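Local coordinates for protein potential RNA-dependent RNA polymerase (Human picobirnavirus, PDB 5I62) that catalyses RNA-templated RNA synthesis from ribonucleoside triphosphates, probably serving both transcription and replication of the viral genome, at residues V81-K86 and V198-V203; L184-Q189 and Q429-D434. All coordinates share one frame; numbering follows the deposited sequence.

Contact 1 of 2, residues V81-K86 and V198-V203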
ATOM      1  N   VAL A  81       2.534  18.656  -0.437  1.00 16.10           N
ATOM      2  CA  VAL A  81       2.811  19.429  -1.644  1.00 16.66           C
ATOM      3  C   VAL A  81       2.526  18.552  -2.854  1.00 18.80           C
ATOM      4  O   VAL A  81       3.260  17.600  -3.142  1.00 18.55           O
ATOM      5  CB  VAL A  81       4.243  19.981  -1.666  1.00 19.31           C
ATOM      6  CG1 VAL A  81       4.497  20.730  -2.971  1.00 18.85           C
ATOM      7  CG2 VAL A  81       4.472  20.897  -0.468  1.00 16.64           C
ATOM      8  N   MET A  82       1.464  18.886  -3.565  1.00 17.85           N
ATOM      9  CA  MET A  82       1.040  18.179  -4.758  1.00 18.07           C
ATOM     10  C   MET A  82       1.396  19.006  -5.994  1.00 18.84           C
ATOM     11  O   MET A  82       0.917  20.134  -6.153  1.00 19.81           O
ATOM     12  CB  MET A  82      -0.465  17.911  -4.667  1.00 18.31           C
ATOM     13  CG  MET A  82      -1.082  17.378  -5.920  1.00 21.01           C
ATOM     14  SD  MET A  82      -2.894  17.326  -5.752  1.00 34.97           S
ATOM     15  CE  MET A  82      -3.286  16.425  -7.230  1.00 28.01           C
ATOM     16  N   LEU A  83       2.226  18.447  -6.869  1.00 17.87           N
ATOM     17  CA  LEU A  83       2.669  19.184  -8.035  1.00 18.37           C
ATOM     18  C   LEU A  83       1.532  19.323  -9.046  1.00 22.94           C
ATOM     19  O   LEU A  83       0.610  18.505  -9.071  1.00 18.24           O
ATOM     20  CB  LEU A  83       3.859  18.492  -8.688  1.00 23.62           C
ATOM     21  CG  LEU A  83       5.176  18.381  -7.904  1.00 25.57           C
ATOM     22  CD1 LEU A  83       6.240  17.716  -8.753  1.00 25.87           C
ATOM     23  CD2 LEU A  83       5.648  19.752  -7.441  1.00 26.72           C
ATOM     24  N   PRO A  84       1.576  20.350  -9.893  1.00 25.14           N
ATOM     25  CA  PRO A  84       0.577  20.477 -10.965  1.00 22.57           C
ATOM     26  C   PRO A  84       0.682  19.317 -11.936  1.00 20.65           C
ATOM     27  O   PRO A  84       1.729  18.680 -12.065  1.00 19.50           O
ATOM     28  CB  PRO A  84       0.941  21.792 -11.668  1.00 21.17           C
ATOM     29  CG  PRO A  84       1.875  22.505 -10.755  1.00 24.79           C
ATOM     30  CD  PRO A  84       2.510  21.494  -9.840  1.00 24.53           C
ATOM     31  N   LEU A  85      -0.421  19.079 -12.647  1.00 21.77           N
ATOM     32  CA  LEU A  85      -0.480  18.018 -13.650  1.00 20.34           C
ATOM     33  C   LEU A  85       0.660  18.124 -14.658  1.00 21.21           C
ATOM     34  O   LEU A  85       1.272  17.118 -15.040  1.00 22.43           O
ATOM     35  CB  LEU A  85      -1.832  18.067 -14.371  1.00 18.21           C
ATOM     36  CG  LEU A  85      -1.995  17.063 -15.515  1.00 21.76           C
ATOM     37  CD1 LEU A  85      -1.958  15.606 -14.992  1.00 24.33           C
ATOM     38  CD2 LEU A  85      -3.266  17.333 -16.303  1.00 25.72           C
ATOM     39  N   LYS A  86       0.960  19.348 -15.100  1.00 21.12           N
ATOM     40  CA  LYS A  86       2.052  19.566 -16.044  1.00 26.03           C
ATOM     41  C   LYS A  86       3.385  18.998 -15.543  1.00 28.98           C
ATOM     42  O   LYS A  86       4.256  18.684 -16.362  1.00 30.43           O
ATOM     43  CB  LYS A  86       2.218  21.058 -16.329  1.00 29.54           C
ATOM     44  CG  LYS A  86       3.019  21.767 -15.237  1.00 33.90           C
ATOM     45  CD  LYS A  86       3.399  23.188 -15.602  1.00 41.30           C
ATOM     46  CE  LYS A  86       2.783  24.153 -14.689  1.00 42.23           C
ATOM     47  NZ  LYS A  86       2.933  25.566 -15.127  1.00 46.55           N
ATOM     48  N   VAL A 198       8.626  16.053  -1.747  1.00 17.83           N
ATOM     49  CA  VAL A 198       7.452  15.208  -1.575  1.00 18.86           C
ATOM     50  C   VAL A 198       7.326  14.265  -2.761  1.00 22.39           C
ATOM     51  O   VAL A 198       7.362  14.702  -3.920  1.00 18.15           O
ATOM     52  CB  VAL A 198       6.182  16.064  -1.409  1.00 21.10           C
ATOM     53  CG1 VAL A 198       4.952  15.171  -1.297  1.00 18.27           C
ATOM     54  CG2 VAL A 198       6.309  16.974  -0.201  1.00 17.25           C
ATOM     55  N   LYS A 199       7.188  12.964  -2.468  1.00 19.56           N
ATOM     56  CA  LYS A 199       6.962  11.932  -3.475  1.00 24.02           C
ATOM     57  C   LYS A 199       5.565  12.084  -4.052  1.00 19.54           C
ATOM     58  O   LYS A 199       4.591  12.131  -3.298  1.00 22.75           O
ATOM     59  CB  LYS A 199       7.074  10.533  -2.865  1.00 24.45           C
ATOM     60  CG  LYS A 199       8.453  10.015  -2.504  1.00 34.98           C
ATOM     61  CD  LYS A 199       9.512  10.505  -3.461  1.00 42.11           C
ATOM     62  CE  LYS A 199      10.309  11.616  -2.804  1.00 41.02           C
ATOM     63  NZ  LYS A 199      11.166  12.393  -3.748  1.00 43.87           N
ATOM     64  N   GLN A 200       5.457  12.095  -5.381  1.00 19.12           N
ATOM     65  CA  GLN A 200       4.185  12.336  -6.062  1.00 17.72           C
ATOM     66  C   GLN A 200       3.607  11.001  -6.530  1.00 21.77           C
ATOM     67  O   GLN A 200       3.793  10.576  -7.668  1.00 22.36           O
ATOM     68  CB  GLN A 200       4.384  13.315  -7.218  1.00 20.77           C
ATOM     69  CG  GLN A 200       5.087  14.617  -6.828  1.00 19.76           C
ATOM     70  CD  GLN A 200       4.212  15.503  -5.964  1.00 20.13           C
ATOM     71  OE1 GLN A 200       3.080  15.825  -6.336  1.00 19.82           O
ATOM     72  NE2 GLN A 200       4.742  15.928  -4.815  1.00 18.50           N
ATOM     73  N   ARG A 201       2.854  10.350  -5.642  1.00 19.27           N
ATOM     74  CA  ARG A 201       2.302   9.038  -5.971  1.00 22.62           C
ATOM     75  C   ARG A 201       1.097   9.176  -6.905  1.00 22.92           C
ATOM     76  O   ARG A 201       0.242  10.038  -6.713  1.00 21.78           O
ATOM     77  CB  ARG A 201       1.896   8.287  -4.705  1.00 26.50           C
ATOM     78  CG  ARG A 201       3.052   7.833  -3.812  1.00 27.73           C
ATOM     79  CD  ARG A 201       2.557   6.858  -2.720  1.00 43.98           C
ATOM     80  NE  ARG A 201       1.420   6.054  -3.177  1.00 52.13           N
ATOM     81  CZ  ARG A 201       0.304   5.848  -2.477  1.00 52.82           C
ATOM     82  NH1 ARG A 201       0.176   6.360  -1.258  1.00 55.45           N
ATOM     83  NH2 ARG A 201      -0.679   5.118  -2.989  1.00 47.90           N
ATOM     84  N   VAL A 202       1.033   8.320  -7.921  1.00 19.60           N
ATOM     85  CA  VAL A 202      -0.119   8.248  -8.802  1.00 20.11           C
ATOM     86  C   VAL A 202      -1.095   7.231  -8.232  1.00 24.82           C
ATOM     87  O   VAL A 202      -0.700   6.122  -7.858  1.00 22.95           O
ATOM     88  CB  VAL A 202       0.300   7.873 -10.232  1.00 23.47           C
ATOM     89  CG1 VAL A 202      -0.921   7.573 -11.080  1.00 20.73           C
ATOM     90  CG2 VAL A 202       1.131   8.976 -10.855  1.00 20.42           C
ATOM     91  N   VAL A 203      -2.366   7.621  -8.126  1.00 19.18           N
ATOM     92  CA  VAL A 203      -3.441   6.710  -7.758  1.00 18.28           C
ATOM     93  C   VAL A 203      -4.359   6.553  -8.963  1.00 20.74           C
ATOM     94  O   VAL A 203      -4.778   7.552  -9.556  1.00 21.44           O
ATOM     95  CB  VAL A 203      -4.239   7.212  -6.537  1.00 21.71           C
ATOM     96  CG1 VAL A 203      -5.350   6.214  -6.188  1.00 19.22           C
ATOM     97  CG2 VAL A 203      -3.319   7.408  -5.354  1.00 24.11           C
TER
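The torsions of Gln200 fold its side chain onto Val81 and Leu83. A chi1 of -53° sets CG beside the backbone N, anti to the carbonyl carbon, and a bend at chi2 (-70°) brings the amide round. This lays the terminal amide against the backbone of 81-83. Gln200 NE2 donates to Val81 O at 2.8 Å. The bond is almost perfectly straight (179°), and the acceptor lies in the amide plane. Gln200 OE1 accepts from Leu83 N, also at 2.8 Å, but this N-H comes from above the plane of the side-chain carbonyl. The amide thus bridges a C=O and an N-H two residues apart, as the backbone of a parallel strand neighbour would. Two further bonds fix its rotation. Gln200 NE2 also donates to Val198 O at 3.0 Å, within its own segment, and Gln200 OE1 also accepts from Trp186 NE1. Leu83 crosses Gln200 at about a right angle, with Leu83 CG 3.6 Å from Gln200 CD. Leu83 CD1 rests on Gln200 CG. Next to this, Val198 CG2 packs on Val81 CB at 3.9 Å, while Val198 CG1 lies 3.5 Å from Val81 O. Val33 and Pro78 extend this apolar patch. The contact ties an N-terminal loop to strand 199-205 of a mixed sheet. This strand's basic Lys-Gln-Arg sequence and position are consistent with motif F of the fingers in viral RNA-dependent RNA polymerases.

Contact 2 of 2, residues L184-Q189 and Q429-D434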
ATOM      1  N   LEU A 184      -7.293  10.041 -12.499  1.00 18.01           N
ATOM      2  CA  LEU A 184      -5.968  10.317 -11.944  1.00 16.30           C
ATOM      3  C   LEU A 184      -6.107  10.902 -10.546  1.00 18.82           C
ATOM      4  O   LEU A 184      -6.625  12.013 -10.381  1.00 18.78           O
ATOM      5  CB  LEU A 184      -5.187  11.274 -12.838  1.00 16.25           C
ATOM      6  CG  LEU A 184      -3.774  11.612 -12.320  1.00 17.59           C
ATOM      7  CD1 LEU A 184      -2.856  10.383 -12.328  1.00 16.96           C
ATOM      8  CD2 LEU A 184      -3.125  12.755 -13.091  1.00 14.95           C
ATOM      9  N   GLY A 185      -5.648  10.151  -9.544  1.00 16.00           N
ATOM     10  CA  GLY A 185      -5.562  10.613  -8.178  1.00 16.22           C
ATOM     11  C   GLY A 185      -4.117  10.793  -7.720  1.00 18.86           C
ATOM     12  O   GLY A 185      -3.156  10.598  -8.464  1.00 17.57           O
ATOM     13  N   TRP A 186      -3.981  11.171  -6.454  1.00 15.15           N
ATOM     14  CA  TRP A 186      -2.688  11.598  -5.941  1.00 18.60           C
ATOM     15  C   TRP A 186      -2.567  11.240  -4.469  1.00 20.45           C
ATOM     16  O   TRP A 186      -3.538  11.309  -3.723  1.00 17.75           O
ATOM     17  CB  TRP A 186      -2.494  13.106  -6.144  1.00 18.37           C
ATOM     18  CG  TRP A 186      -1.222  13.655  -5.536  1.00 15.80           C
ATOM     19  CD1 TRP A 186      -0.015  13.787  -6.154  1.00 18.96           C
ATOM     20  CD2 TRP A 186      -1.056  14.169  -4.213  1.00 17.35           C
ATOM     21  NE1 TRP A 186       0.902  14.336  -5.289  1.00 20.81           N
ATOM     22  CE2 TRP A 186       0.286  14.587  -4.092  1.00 18.52           C
ATOM     23  CE3 TRP A 186      -1.913  14.322  -3.119  1.00 21.05           C
ATOM     24  CZ2 TRP A 186       0.791  15.147  -2.919  1.00 18.26           C
ATOM     25  CZ3 TRP A 186      -1.409  14.881  -1.951  1.00 25.02           C
ATOM     26  CH2 TRP A 186      -0.072  15.289  -1.864  1.00 19.42           C
ATOM     27  N   ARG A 187      -1.357  10.844  -4.069  1.00 20.28           N
ATOM     28  CA  ARG A 187      -0.985  10.735  -2.664  1.00 21.80           C
ATOM     29  C   ARG A 187       0.414  11.295  -2.490  1.00 21.23           C
ATOM     30  O   ARG A 187       1.294  11.041  -3.314  1.00 22.29           O
ATOM     31  CB  ARG A 187      -1.008   9.289  -2.138  1.00 26.23           C
ATOM     32  CG  ARG A 187      -2.380   8.633  -2.143  1.00 35.20           C
ATOM     33  CD  ARG A 187      -3.364   9.366  -1.242  1.00 38.56           C
ATOM     34  NE  ARG A 187      -2.930   9.402   0.149  1.00 45.30           N
ATOM     35  CZ  ARG A 187      -3.092   8.397   1.003  1.00 53.34           C
ATOM     36  NH1 ARG A 187      -3.670   7.269   0.597  1.00 52.23           N
ATOM     37  NH2 ARG A 187      -2.673   8.514   2.258  1.00 53.44           N
ATOM     38  N   GLY A 188       0.622  12.030  -1.407  1.00 20.17           N
ATOM     39  CA  GLY A 188       1.923  12.572  -1.090  1.00 23.58           C
ATOM     40  C   GLY A 188       2.626  11.700  -0.069  1.00 25.93           C
ATOM     41  O   GLY A 188       2.014  11.194   0.866  1.00 28.05           O
ATOM     42  N   GLN A 189       3.930  11.553  -0.246  1.00 20.69           N
ATOM     43  CA  GLN A 189       4.740  10.784   0.677  1.00 25.49           C
ATOM     44  C   GLN A 189       6.022  11.556   0.962  1.00 22.15           C
ATOM     45  O   GLN A 189       6.631  12.128   0.054  1.00 21.32           O
ATOM     46  CB  GLN A 189       5.030   9.394   0.096  1.00 27.38           C
ATOM     47  CG  GLN A 189       5.978   8.550   0.902  1.00 32.73           C
ATOM     48  CD  GLN A 189       6.019   7.121   0.395  1.00 44.83           C
ATOM     49  OE1 GLN A 189       4.986   6.553   0.026  1.00 52.63           O
ATOM     50  NE2 GLN A 189       7.211   6.533   0.365  1.00 45.71           N
ATOM     51  N   GLN A 429       1.105  16.821   7.761  1.00 27.27           N
ATOM     52  CA  GLN A 429      -0.005  16.038   7.256  1.00 30.31           C
ATOM     53  C   GLN A 429      -0.143  16.197   5.752  1.00 28.34           C
ATOM     54  O   GLN A 429       0.355  17.151   5.147  1.00 23.33           O
ATOM     55  CB  GLN A 429      -1.315  16.407   7.952  1.00 32.77           C
ATOM     56  CG  GLN A 429      -1.708  17.848   7.801  1.00 31.29           C
ATOM     57  CD  GLN A 429      -2.782  18.227   8.797  1.00 44.39           C
ATOM     58  OE1 GLN A 429      -3.277  17.370   9.541  1.00 43.12           O
ATOM     59  NE2 GLN A 429      -3.162  19.509   8.817  1.00 41.36           N
ATOM     60  N   GLU A 430      -0.840  15.227   5.164  1.00 26.38           N
ATOM     61  CA  GLU A 430      -0.999  15.161   3.719  1.00 27.79           C
ATOM     62  C   GLU A 430      -2.100  16.084   3.217  1.00 31.61           C
ATOM     63  O   GLU A 430      -2.016  16.615   2.108  1.00 28.42           O
ATOM     64  CB  GLU A 430      -1.323  13.729   3.322  1.00 32.15           C
ATOM     65  CG  GLU A 430      -1.386  13.509   1.844  1.00 34.21           C
ATOM     66  CD  GLU A 430      -1.549  12.046   1.518  1.00 38.26           C
ATOM     67  OE1 GLU A 430      -1.511  11.212   2.458  1.00 38.21           O
ATOM     68  OE2 GLU A 430      -1.722  11.737   0.326  1.00 32.74           O
ATOM     69  N   ARG A 431      -3.145  16.261   4.005  1.00 33.35           N
ATOM     70  CA  ARG A 431      -4.286  17.044   3.570  1.00 40.11           C
ATOM     71  C   ARG A 431      -4.770  17.920   4.706  1.00 39.11           C
ATOM     72  O   ARG A 431      -4.732  17.537   5.877  1.00 46.63           O
ATOM     73  CB  ARG A 431      -5.421  16.155   3.075  1.00 41.53           C
ATOM     74  CG  ARG A 431      -5.314  15.875   1.602  1.00 50.38           C
ATOM     75  CD  ARG A 431      -6.247  14.768   1.177  1.00 53.69           C
ATOM     76  NE  ARG A 431      -5.480  13.692   0.562  1.00 59.47           N
ATOM     77  CZ  ARG A 431      -4.977  13.738  -0.668  1.00 60.34           C
ATOM     78  NH1 ARG A 431      -5.173  14.814  -1.433  1.00 56.74           N
ATOM     79  NH2 ARG A 431      -4.280  12.704  -1.131  1.00 56.54           N
ATOM     80  N   TYR A 432      -5.243  19.096   4.339  1.00 44.75           N
ATOM     81  CA  TYR A 432      -5.739  20.050   5.308  1.00 47.01           C
ATOM     82  C   TYR A 432      -7.211  19.776   5.591  1.00 50.88           C
ATOM     83  O   TYR A 432      -7.996  19.529   4.673  1.00 47.94           O
ATOM     84  CB  TYR A 432      -5.532  21.468   4.782  1.00 48.04           C
ATOM     85  CG  TYR A 432      -6.318  22.523   5.500  1.00 52.66           C
ATOM     86  CD1 TYR A 432      -5.810  23.144   6.632  1.00 53.14           C
ATOM     87  CD2 TYR A 432      -7.567  22.918   5.034  1.00 56.09           C
ATOM     88  CE1 TYR A 432      -6.530  24.119   7.290  1.00 58.64           C
ATOM     89  CE2 TYR A 432      -8.297  23.888   5.683  1.00 57.48           C
ATOM     90  CZ  TYR A 432      -7.775  24.489   6.809  1.00 56.29           C
ATOM     91  OH  TYR A 432      -8.502  25.461   7.459  1.00 57.28           O
ATOM     92  N   TYR A 433      -7.564  19.763   6.876  1.00 51.13           N
ATOM     93  CA  TYR A 433      -8.950  19.774   7.321  1.00 54.62           C
ATOM     94  C   TYR A 433      -9.093  20.887   8.347  1.00 54.38           C
ATOM     95  O   TYR A 433      -8.323  20.948   9.311  1.00 51.63           O
ATOM     96  CB  TYR A 433      -9.382  18.424   7.924  1.00 59.22           C
ATOM     97  CG  TYR A 433      -9.461  17.266   6.942  1.00 57.90           C
ATOM     98  CD1 TYR A 433     -10.624  17.012   6.214  1.00 61.37           C
ATOM     99  CD2 TYR A 433      -8.377  16.410   6.757  1.00 57.19           C
ATOM    100  CE1 TYR A 433     -10.694  15.942   5.316  1.00 64.28           C
ATOM    101  CE2 TYR A 433      -8.439  15.341   5.868  1.00 54.74           C
ATOM    102  CZ  TYR A 433      -9.597  15.111   5.149  1.00 61.37           C
ATOM    103  OH  TYR A 433      -9.652  14.049   4.269  1.00 62.89           O
ATOM    104  N   ASP A 434     -10.051  21.775   8.124  1.00 56.21           N
ATOM    105  CA  ASP A 434     -10.332  22.900   9.010  1.00 51.19           C
ATOM    106  C   ASP A 434     -10.875  22.392  10.340  1.00 53.48           C
ATOM    107  O   ASP A 434     -11.993  21.865  10.369  1.00 56.42           O
ATOM    108  CB  ASP A 434     -11.349  23.814   8.327  1.00 54.45           C
ATOM    109  CG  ASP A 434     -11.679  25.061   9.131  1.00 56.73           C
ATOM    110  OD1 ASP A 434     -11.251  25.188  10.298  1.00 57.03           O
ATOM    111  OD2 ASP A 434     -12.404  25.918   8.583  1.00 57.26           O
TER
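Glu430 meets Arg187 and Gly188 at the tight part of this contact. Its CG is anti to the backbone N (chi1 -175°) and the chain stays extended, which carries the carboxylate to the strand. Arg187 grips it side-on in a salt bridge of two hydrogen bonds. Arg187 NE bonds Glu430 OE2 at 2.6 Å, and Arg187 NH2 bonds Glu430 OE1 at 2.9 Å. Both oxygens are met on their syn sides, and the two flat groups are nearly coplanar. Glu430 OE2 also accepts from Gly188 N at 2.9 Å, this time from above the carboxylate plane. Arg431 NH2 forms a second salt bridge to Glu430 OE2, 3.1 Å, within the segment. Arg431 NH2 also donates to Trp186 O at 3.0 Å in a bent bond (137°). The shared carboxylate probably offsets the nearness of the two arginine charges. The Arg431 guanidinium stands almost perpendicular to the Trp186 ring (88°). Its CZ lies at the ring edge, and Arg431 NH2 is 3.5 Å from Trp186 CE3. Gly188 N sits 3.3 Å above one ring face. The indole N-H bonds Gln200. Trp186 and Gly188 form the buried side. The salt bridge of the exposed Arg187 borders solvent, though its bonds are short. The loose part is 432-434, which does not touch the strand; there Asp434 N-caps helix 435-438. This is a side-on arginine-glutamate salt bridge within the right-hand polymerase fold, joining a strand of the probable fingers sheet to the loop before helix 435-438.

Overall arrangement
Contacts 1 and 2 have centres about 10 Å apart and share one mixed sheet. Strands 176-189 and 199-205 are successive, antiparallel neighbours in it, and each belongs to one contact. Backbone pairs Lys199 N - Gln189 O and Val203 O - Gly185 N, each 2.7 Å and probably hydrogen bonds, link them directly. Met82 also packs on the Trp186 ring. Along the chain the order is 81-86, 184-189, 198-203, 429-434, and the segments alternate between the contacts. The hairpin is therefore held by an N-terminal loop and by the loop 429-434, far along the chain. This joins distant parts of the chain around the probable fingers region.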